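Local structure of 3-methyladenine DNA glycosylase (Helicobacter pylori, 1PU6) at residues Ile67-Ile72 with Asp99-Ile104; Leu105-Ser110 with Arg120-Asp125; Lys30-Leu35 with Asn54-Phe59. The protein excises 3-methyladenine from alkylated DNA as a base excision repair glycosylase of the helix-hairpin-helix superfamily. All coordinates share one frame; numbering follows the deposited sequence.

Contact 1. Residues Ile67-Ile72 with Asp99-Ile104; sequences INLKKI and DLSGNI. Unlike the reference sequence in segment 99-104: Gly102 (reference Lys).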
loop_
_atom_site.group_PDB
_atom_site.type_symbol
_atom_site.label_atom_id
_atom_site.label_comp_id
_atom_site.label_asym_id
_atom_site.label_seq_id
_atom_site.Cartn_x
_atom_site.Cartn_y
_atom_site.Cartn_z
ATOM N N ILE A 67 6.264 -10.539 16.956
ATOM C CA ILE A 67 7.010 -11.737 16.579
ATOM C C ILE A 67 7.206 -11.841 15.064
ATOM O O ILE A 67 8.307 -12.238 14.609
ATOM C CB ILE A 67 6.344 -13.011 17.157
ATOM C CG1 ILE A 67 6.474 -13.007 18.680
ATOM C CG2 ILE A 67 7.009 -14.299 16.633
ATOM C CD1 ILE A 67 5.719 -14.132 19.342
ATOM N N ASN A 68 6.176 -11.507 14.276
ATOM C CA ASN A 68 6.319 -11.532 12.807
ATOM C C ASN A 68 7.469 -10.645 12.324
ATOM O O ASN A 68 8.201 -11.026 11.399
ATOM C CB ASN A 68 5.007 -11.059 12.146
ATOM C CG ASN A 68 3.858 -12.077 12.262
ATOM O OD1 ASN A 68 2.643 -11.691 12.157
ATOM N ND2 ASN A 68 4.178 -13.321 12.438
ATOM N N LEU A 69 7.618 -9.452 12.921
ATOM C CA LEU A 69 8.672 -8.519 12.526
ATOM C C LEU A 69 10.047 -9.153 12.805
ATOM O O LEU A 69 10.976 -9.108 11.968
ATOM C CB LEU A 69 8.488 -7.174 13.286
ATOM C CG LEU A 69 9.624 -6.146 13.173
ATOM C CD1 LEU A 69 9.868 -5.716 11.704
ATOM C CD2 LEU A 69 9.298 -4.909 14.066
ATOM N N LYS A 70 10.198 -9.725 13.983
ATOM C CA LYS A 70 11.470 -10.361 14.320
ATOM C C LYS A 70 11.742 -11.596 13.433
ATOM O O LYS A 70 12.896 -11.846 13.079
ATOM C CB LYS A 70 11.511 -10.720 15.821
ATOM C CG LYS A 70 11.559 -9.482 16.707
ATOM C CD LYS A 70 11.827 -9.868 18.166
ATOM C CE LYS A 70 12.004 -8.638 19.048
ATOM N NZ LYS A 70 10.728 -7.921 19.300
ATOM N N LYS A 71 10.714 -12.369 13.067
ATOM C CA LYS A 71 10.968 -13.539 12.208
ATOM C C LYS A 71 11.522 -13.124 10.847
ATOM O O LYS A 71 12.391 -13.805 10.322
ATOM C CB LYS A 71 9.656 -14.283 11.979
ATOM C CG LYS A 71 9.164 -15.016 13.205
ATOM C CD LYS A 71 9.891 -16.350 13.276
ATOM C CE LYS A 71 9.348 -17.380 12.261
ATOM N N ILE A 72 11.023 -12.036 10.260
ATOM C CA ILE A 72 11.575 -11.623 8.990
ATOM C C ILE A 72 12.958 -11.012 9.143
ATOM O O ILE A 72 13.838 -11.230 8.281
ATOM C CB ILE A 72 10.616 -10.608 8.269
ATOM C CG1 ILE A 72 9.277 -11.331 8.013
ATOM C CG2 ILE A 72 11.266 -10.054 6.958
ATOM C CD1 ILE A 72 9.350 -12.573 7.067
ATOM N N ASP A 99 16.399 -6.586 5.411
ATOM C CA ASP A 99 17.048 -5.347 5.819
ATOM C C ASP A 99 16.051 -4.302 6.392
ATOM O O ASP A 99 16.351 -3.613 7.411
ATOM C CB ASP A 99 17.877 -4.767 4.668
ATOM C CG ASP A 99 19.148 -5.603 4.370
ATOM O OD1 ASP A 99 19.480 -6.577 5.133
ATOM O OD2 ASP A 99 19.890 -5.345 3.378
ATOM N N LEU A 100 14.897 -4.165 5.744
ATOM C CA LEU A 100 13.876 -3.230 6.247
ATOM C C LEU A 100 13.456 -3.629 7.704
ATOM O O LEU A 100 13.372 -2.768 8.615
ATOM C CB LEU A 100 12.650 -3.256 5.304
ATOM C CG LEU A 100 11.388 -2.620 5.929
ATOM C CD1 LEU A 100 11.558 -1.106 6.197
ATOM C CD2 LEU A 100 10.201 -2.875 4.965
ATOM N N SER A 101 13.175 -4.929 7.900
ATOM C CA SER A 101 12.728 -5.387 9.200
ATOM C C SER A 101 13.791 -5.167 10.277
ATOM O O SER A 101 13.473 -4.733 11.379
ATOM C CB SER A 101 12.337 -6.881 9.120
ATOM O OG SER A 101 11.185 -6.987 8.241
ATOM N N GLY A 102 15.054 -5.494 9.975
ATOM C CA GLY A 102 16.130 -5.219 10.923
ATOM C C GLY A 102 16.249 -3.725 11.277
ATOM O O GLY A 102 16.508 -3.349 12.430
ATOM N N ASN A 103 16.055 -2.857 10.293
ATOM C CA ASN A 103 16.222 -1.419 10.575
ATOM C C ASN A 103 15.025 -0.850 11.339
ATOM O O ASN A 103 15.157 0.098 12.128
ATOM C CB ASN A 103 16.462 -0.643 9.258
ATOM C CG ASN A 103 17.887 -0.700 8.820
ATOM O OD1 ASN A 103 18.807 -0.792 9.651
ATOM N ND2 ASN A 103 18.118 -0.630 7.545
ATOM N N ILE A 104 13.846 -1.454 11.155
ATOM C CA ILE A 104 12.688 -1.028 11.976
ATOM C C ILE A 104 12.982 -1.322 13.448
ATOM O O ILE A 104 12.739 -0.504 14.345
ATOM C CB ILE A 104 11.388 -1.756 11.556
ATOM C CG1 ILE A 104 10.931 -1.263 10.179
ATOM C CG2 ILE A 104 10.257 -1.522 12.627
ATOM C CD1 ILE A 104 9.715 -2.066 9.627
#

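Contact 2. Residues Leu105-Ser110 with Arg120-Asp125; sequences LKDFQS and REWLLD. Unlike the reference sequence in segment 120-125: Arg120 (reference Lys).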
loop_
_atom_site.group_PDB
_atom_site.type_symbol
_atom_site.label_atom_id
_atom_site.label_comp_id
_atom_site.label_asym_id
_atom_site.label_seq_id
_atom_site.Cartn_x
_atom_site.Cartn_y
_atom_site.Cartn_z
ATOM N N LEU A 105 13.496 -2.509 13.717
ATOM C CA LEU A 105 13.830 -2.853 15.124
ATOM C C LEU A 105 14.895 -1.911 15.677
ATOM O O LEU A 105 14.788 -1.427 16.844
ATOM C CB LEU A 105 14.297 -4.321 15.191
ATOM C CG LEU A 105 13.174 -5.358 14.941
ATOM C CD1 LEU A 105 13.749 -6.753 14.599
ATOM C CD2 LEU A 105 12.219 -5.436 16.162
ATOM N N LYS A 106 15.923 -1.645 14.887
ATOM C CA LYS A 106 17.005 -0.760 15.340
ATOM C C LYS A 106 16.560 0.661 15.674
ATOM O O LYS A 106 16.976 1.218 16.717
ATOM C CB LYS A 106 18.115 -0.732 14.269
ATOM C CG LYS A 106 19.341 0.074 14.722
ATOM C CD LYS A 106 20.502 -0.187 13.744
ATOM C CE LYS A 106 20.263 0.413 12.367
ATOM N NZ LYS A 106 20.121 1.932 12.378
ATOM N N ASP A 107 15.701 1.232 14.822
ATOM C CA ASP A 107 15.365 2.672 14.945
ATOM C C ASP A 107 14.096 2.960 15.727
ATOM O O ASP A 107 13.910 4.090 16.282
ATOM C CB ASP A 107 15.320 3.332 13.567
ATOM C CG ASP A 107 16.714 3.422 12.943
ATOM O OD1 ASP A 107 16.778 3.722 11.721
ATOM O OD2 ASP A 107 17.805 3.200 13.600
ATOM N N PHE A 108 13.192 1.991 15.746
ATOM C CA PHE A 108 11.892 2.198 16.398
ATOM C C PHE A 108 11.545 1.228 17.522
ATOM O O PHE A 108 10.548 1.432 18.219
ATOM C CB PHE A 108 10.777 2.138 15.338
ATOM C CG PHE A 108 10.951 3.155 14.256
ATOM C CD1 PHE A 108 10.628 4.512 14.482
ATOM C CD2 PHE A 108 11.432 2.774 12.984
ATOM C CE1 PHE A 108 10.766 5.480 13.475
ATOM C CE2 PHE A 108 11.614 3.754 11.963
ATOM C CZ PHE A 108 11.274 5.105 12.200
ATOM N N GLN A 109 12.313 0.142 17.647
ATOM C CA GLN A 109 12.171 -0.866 18.705
ATOM C C GLN A 109 11.018 -1.842 18.517
ATOM O O GLN A 109 11.122 -3.029 18.888
ATOM C CB GLN A 109 12.216 -0.240 20.138
ATOM C CG GLN A 109 13.586 0.383 20.461
ATOM C CD GLN A 109 13.835 1.768 19.823
ATOM O OE1 GLN A 109 12.954 2.678 19.849
ATOM N NE2 GLN A 109 15.047 1.935 19.242
ATOM N N SER A 110 9.896 -1.359 17.983
ATOM C CA SER A 110 8.715 -2.229 17.827
ATOM C C SER A 110 7.909 -1.798 16.629
ATOM O O SER A 110 8.025 -0.658 16.182
ATOM C CB SER A 110 7.804 -2.112 19.086
ATOM O OG SER A 110 7.288 -0.784 19.278
ATOM N N ARG A 120 8.046 9.107 5.692
ATOM C CA ARG A 120 8.282 8.670 4.323
ATOM C C ARG A 120 9.800 8.627 3.983
ATOM O O ARG A 120 10.265 7.673 3.327
ATOM C CB ARG A 120 7.565 9.612 3.383
ATOM C CG ARG A 120 7.612 9.103 1.965
ATOM C CD ARG A 120 7.402 10.189 0.997
ATOM N NE ARG A 120 6.680 9.751 -0.200
ATOM C CZ ARG A 120 6.762 10.333 -1.386
ATOM N NH1 ARG A 120 7.632 11.355 -1.609
ATOM N NH2 ARG A 120 5.958 9.885 -2.382
ATOM N N GLU A 121 10.545 9.640 4.421
ATOM C CA GLU A 121 11.965 9.691 4.042
ATOM C C GLU A 121 12.763 8.556 4.695
ATOM O O GLU A 121 13.721 8.036 4.078
ATOM C CB GLU A 121 12.526 11.074 4.388
ATOM C CG GLU A 121 11.891 12.174 3.513
ATOM C CD GLU A 121 10.444 12.560 3.964
ATOM O OE1 GLU A 121 9.631 12.976 3.062
ATOM O OE2 GLU A 121 10.049 12.429 5.197
ATOM N N TRP A 122 12.381 8.171 5.922
ATOM C CA TRP A 122 13.016 7.015 6.539
ATOM C C TRP A 122 12.804 5.741 5.649
ATOM O O TRP A 122 13.742 4.970 5.360
ATOM C CB TRP A 122 12.423 6.816 7.950
ATOM C CG TRP A 122 13.205 5.741 8.717
ATOM C CD1 TRP A 122 14.253 5.955 9.611
ATOM C CD2 TRP A 122 12.994 4.314 8.672
ATOM N NE1 TRP A 122 14.746 4.741 10.048
ATOM C CE2 TRP A 122 13.945 3.724 9.554
ATOM C CE3 TRP A 122 12.077 3.483 7.998
ATOM C CZ2 TRP A 122 14.054 2.300 9.723
ATOM C CZ3 TRP A 122 12.154 2.066 8.214
ATOM C CH2 TRP A 122 13.162 1.514 9.048
ATOM N N LEU A 123 11.592 5.562 5.151
ATOM C CA LEU A 123 11.291 4.342 4.305
ATOM C C LEU A 123 12.077 4.398 2.958
ATOM O O LEU A 123 12.630 3.366 2.502
ATOM C CB LEU A 123 9.798 4.264 4.033
ATOM C CG LEU A 123 8.999 3.841 5.281
ATOM C CD1 LEU A 123 7.492 4.117 5.024
ATOM C CD2 LEU A 123 9.246 2.317 5.631
ATOM N N LEU A 124 12.163 5.604 2.376
ATOM C CA LEU A 124 12.903 5.749 1.112
ATOM C C LEU A 124 14.410 5.505 1.282
ATOM O O LEU A 124 15.104 5.161 0.292
ATOM C CB LEU A 124 12.665 7.116 0.453
ATOM C CG LEU A 124 11.199 7.267 0.021
ATOM C CD1 LEU A 124 10.967 8.765 -0.340
ATOM C CD2 LEU A 124 10.788 6.332 -1.159
ATOM N N ASP A 125 14.928 5.672 2.505
ATOM C CA ASP A 125 16.306 5.333 2.789
ATOM C C ASP A 125 16.579 3.836 2.995
ATOM O O ASP A 125 17.737 3.416 3.265
ATOM C CB ASP A 125 16.791 6.141 4.010
ATOM C CG ASP A 125 17.098 7.604 3.612
ATOM O OD1 ASP A 125 17.083 8.500 4.492
ATOM O OD2 ASP A 125 17.368 7.882 2.426
#

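Contact 3. Residues Lys30-Leu35 with Asn54-Phe59; sequences KFEALL and NLKNAF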
loop_
_atom_site.group_PDB
_atom_site.type_symbol
_atom_site.label_atom_id
_atom_site.label_comp_id
_atom_site.label_asym_id
_atom_site.label_seq_id
_atom_site.Cartn_x
_atom_site.Cartn_y
_atom_site.Cartn_z
ATOM N N LYS A 30 -1.865 -4.158 9.661
ATOM C CA LYS A 30 -1.101 -5.278 10.229
ATOM C C LYS A 30 0.232 -5.401 9.520
ATOM O O LYS A 30 0.443 -4.807 8.463
ATOM C CB LYS A 30 -1.885 -6.613 10.065
ATOM C CG LYS A 30 -3.190 -6.626 10.855
ATOM C CD LYS A 30 -4.096 -7.827 10.434
ATOM N N PHE A 31 1.148 -6.173 10.094
ATOM C CA PHE A 31 2.467 -6.321 9.469
ATOM C C PHE A 31 2.343 -6.948 8.063
ATOM O O PHE A 31 3.127 -6.645 7.162
ATOM C CB PHE A 31 3.336 -7.165 10.403
ATOM C CG PHE A 31 4.747 -7.336 9.919
ATOM C CD1 PHE A 31 5.196 -8.590 9.535
ATOM C CD2 PHE A 31 5.638 -6.260 9.897
ATOM C CE1 PHE A 31 6.516 -8.764 9.083
ATOM C CE2 PHE A 31 6.939 -6.439 9.453
ATOM C CZ PHE A 31 7.395 -7.688 9.095
ATOM N N GLU A 32 1.394 -7.862 7.864
ATOM C CA GLU A 32 1.131 -8.455 6.541
ATOM C C GLU A 32 0.922 -7.405 5.450
ATOM O O GLU A 32 1.340 -7.615 4.294
ATOM C CB GLU A 32 -0.124 -9.376 6.626
ATOM C CG GLU A 32 -0.565 -9.995 5.307
ATOM C CD GLU A 32 -1.762 -10.921 5.477
ATOM O OE1 GLU A 32 -2.541 -11.019 4.505
ATOM O OE2 GLU A 32 -1.908 -11.520 6.591
ATOM N N ALA A 33 0.265 -6.286 5.808
ATOM C CA ALA A 33 0.083 -5.182 4.850
ATOM C C ALA A 33 1.451 -4.572 4.463
ATOM O O ALA A 33 1.688 -4.272 3.273
ATOM C CB ALA A 33 -0.890 -4.084 5.415
ATOM N N LEU A 34 2.347 -4.336 5.442
ATOM C CA LEU A 34 3.711 -3.867 5.102
ATOM C C LEU A 34 4.399 -4.903 4.176
ATOM O O LEU A 34 4.994 -4.509 3.146
ATOM C CB LEU A 34 4.534 -3.668 6.417
ATOM C CG LEU A 34 5.989 -3.235 6.194
ATOM C CD1 LEU A 34 6.463 -2.509 7.475
ATOM C CD2 LEU A 34 6.866 -4.488 5.987
ATOM N N LEU A 35 4.294 -6.207 4.477
ATOM C CA LEU A 35 4.967 -7.182 3.606
ATOM C C LEU A 35 4.417 -7.142 2.166
ATOM O O LEU A 35 5.177 -7.169 1.184
ATOM C CB LEU A 35 4.798 -8.642 4.103
ATOM C CG LEU A 35 5.452 -8.896 5.445
ATOM C CD1 LEU A 35 5.148 -10.334 5.810
ATOM C CD2 LEU A 35 6.995 -8.703 5.368
ATOM N N ASN A 54 2.603 -18.865 1.003
ATOM C CA ASN A 54 3.778 -19.659 1.344
ATOM C C ASN A 54 4.329 -19.299 2.734
ATOM O O ASN A 54 4.739 -20.202 3.475
ATOM C CB ASN A 54 4.904 -19.471 0.290
ATOM C CG ASN A 54 4.595 -20.155 -1.054
ATOM O OD1 ASN A 54 3.744 -21.080 -1.146
ATOM N ND2 ASN A 54 5.303 -19.728 -2.099
ATOM N N LEU A 55 4.340 -17.991 3.060
ATOM C CA LEU A 55 4.845 -17.508 4.355
ATOM C C LEU A 55 3.976 -18.025 5.506
ATOM O O LEU A 55 4.501 -18.421 6.579
ATOM C CB LEU A 55 4.930 -15.968 4.410
ATOM C CG LEU A 55 6.022 -15.378 3.495
ATOM C CD1 LEU A 55 5.881 -13.868 3.462
ATOM C CD2 LEU A 55 7.406 -15.764 4.030
ATOM N N LYS A 56 2.663 -18.058 5.298
ATOM C CA LYS A 56 1.751 -18.585 6.340
ATOM C C LYS A 56 1.830 -20.091 6.466
ATOM O O LYS A 56 1.809 -20.616 7.579
ATOM C CB LYS A 56 0.298 -18.143 6.098
ATOM C CG LYS A 56 0.160 -16.640 6.214
ATOM C CD LYS A 56 -1.162 -16.144 5.672
ATOM C CE LYS A 56 -1.298 -14.659 5.936
ATOM N NZ LYS A 56 -2.752 -14.182 5.967
ATOM N N ASN A 57 1.970 -20.769 5.342
ATOM C CA ASN A 57 2.056 -22.232 5.341
ATOM C C ASN A 57 3.356 -22.764 5.947
ATOM O O ASN A 57 3.415 -23.930 6.389
ATOM C CB ASN A 57 1.924 -22.740 3.909
ATOM C CG ASN A 57 0.486 -22.626 3.334
ATOM O OD1 ASN A 57 0.297 -22.884 2.129
ATOM N ND2 ASN A 57 -0.517 -22.246 4.164
ATOM N N ALA A 58 4.406 -21.933 5.944
ATOM C CA ALA A 58 5.670 -22.269 6.588
ATOM C C ALA A 58 5.715 -21.756 8.022
ATOM O O ALA A 58 6.730 -21.946 8.714
ATOM C CB ALA A 58 6.870 -21.697 5.775
ATOM N N PHE A 59 4.638 -21.083 8.474
ATOM C CA PHE A 59 4.577 -20.499 9.839
ATOM C C PHE A 59 5.641 -19.451 10.136
ATOM O O PHE A 59 6.033 -19.218 11.284
ATOM C CB PHE A 59 4.458 -21.592 10.962
ATOM C CG PHE A 59 3.358 -22.576 10.684
ATOM C CD1 PHE A 59 3.638 -23.859 10.221
ATOM C CD2 PHE A 59 2.021 -22.181 10.813
ATOM C CE1 PHE A 59 2.620 -24.749 9.919
ATOM C CE2 PHE A 59 0.965 -23.086 10.509
ATOM C CZ PHE A 59 1.269 -24.358 10.062
#

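Contact 1. Residues Ile67-Ile72 with Asp99-Ile104
Leu69 overlaps Ser101 and Ile104 at once, one methyl for each, where helix 65-74 packs against the long helix 90-108. With CG anti to the backbone N (chi1 171°), the side chain starts off obliquely to the partner helix and then forks over it. CD1 lies 3.8 Å from Ser101 CB and equally close to the carbonyl oxygen of that serine, while CD2 reaches CG2 of Ile104 at 3.8 Å. The leucine and isoleucine side chains cross at a slant, so they meet through Leu69 CD2 and Ile104 CG2 rather than along their lengths.

One turn further along, Ile72 reaches the hydroxyl of the same serine. Its CG2 sits 3.3 Å from Ser101 OG, a snug van der Waals contact. The hydroxyl itself is bonded back to the carbonyl oxygen of Leu97 in its own helix; OG is placed for this beside its backbone N (chi1 -65°). The buried polar atom thus has a partner inside its helix, and Ile72 CG2 packs against the side of the oxygen while that bond is made.

The small serine is consistent with the close approach of the backbones here: the CA atoms of Leu69 and Ser101 are 6.1 Å apart, and the two short helical segments approach to 8.6 Å between axes with their N-to-C directions 125° apart. All four touching residues are buried. Phe31 of helix 31-39 also packs on Leu69 and Ile72, and Leu105 on Leu69, which continues the apolar layer past the segments. Together these contacts form a steeply crossed helix pair whose interface is made by short and branched side chains, part of the all-helical HhH-GPD glycosylase fold.

Contact 2. Residues Leu105-Ser110 with Arg120-Asp125
Trp122 points its indole N-H at the carboxylate of Asp107 and presents a ring face to Phe108, so two consecutive residues at the end of helix 90-108 grip one tryptophan. Trp122 NE1 donates to Asp107 OD1 at 2.8 Å, fairly straight (158° at the hydrogen). OD1 lies almost exactly in the indole plane and accepts through its anti lone pair, away from OD2; the carboxylate is turned steeply against the ring. The other oxygen has its own partner: Lys106 NZ comes to 2.9 Å from Asp107 OD2 on the syn side, somewhat out of the carboxylate plane. This intrahelical salt bridge probably steadies the carboxylate and would be expected to favour its charged form.

Phe108 forms a T-shaped stack, its edge directed at the indole face. Its CE2 stands 3.4 Å from Trp122 CE2, over the middle of the indole. The Phe108 ring and the five-membered ring have centroids 4.8 Å apart and planes at 70°. Asp107 and Phe108 both hold CG beside the backbone N, opposite the carbonyl carbon, and from there both reach the indole. In Trp122, CG anti to the backbone N (chi1 -172°) carries the indole out from helix 120-124 toward them. The in-plane bond and the ring above should together restrict its tilt and rotation.

Beyond Phe108 the helix ends at Gln109, and Ser110 caps helix 111-117. Phe114 of that helix also touches Trp122, and Leu100 packs on the indole from helix 90-108. Trp122 therefore joins helix 120-124, probably the first helix of the helix-hairpin-helix motif with helix 131-141 as the second, to helices 90-108 and 111-117.

Contact 3. Residues Lys30-Leu35 with Asn54-Phe59
Glu32 and Lys56 make the close part of this contact, a salt bridge with Lys56 NZ 2.9 Å from Glu32 OE2. Both chains are extended beyond CG and cross at about a right angle, each spending its length to span segments whose nearest CA atoms, those of Glu32 and Leu55, are still 10.0 Å apart. Glu32 has CG anti to its backbone N (chi1 177°), which sends the carboxylate out toward the lysine. The ammonium approaches OE2 from above the carboxylate plane, 40° out of it, and Lys56 NZ remains 3.5 Å from OE1 of Glu32; the grip is thus through one oxygen rather than a fork. Both residues are partly exposed, so water probably weakens the electrostatic pull.

The buried side is looser. Leu35 CD1 and Leu55 CD1 just meet at 4.3 Å, methyl against methyl, with little surface shared. Packing there is added by the loop after helix 45-57, where Leu61 touches both Leu35 and Lys56 and Ile60 packs on Leu55, and by Leu97 of helix 90-108 on Leu35.

Phe59, with positive phi, completes a Schellman motif at the end of helix 45-57, and Leu61 is tied by backbone hydrogen bonding to Leu55. Phe31 and Leu34 of helix 31-39 face other helices: Phe31 lies on helix 65-74, and Leu34 on helices 90-108 and 111-117.

Overall arrangement
From the N terminus the contacts come in series, with none nesting or crossing. Contact 3 closes first, bringing the end of helix 45-57 back to the start of helix 31-39. Contact 1 follows, returning helix 90-108 to helix 65-74 and closing a loop that contains helix 77-83. Contact 2 then closes a short loop around helix 111-117. Contacts 1 and 2 share helix 90-108, whose successive turns serve each in order. Contact 1 also touches contact 3, where Phe31 packs on Asn68 and Leu34 on Leu100. Contacts 2 and 3 do not touch, their centres being about 20 Å apart; contact 1 bridges them within one all-helical body.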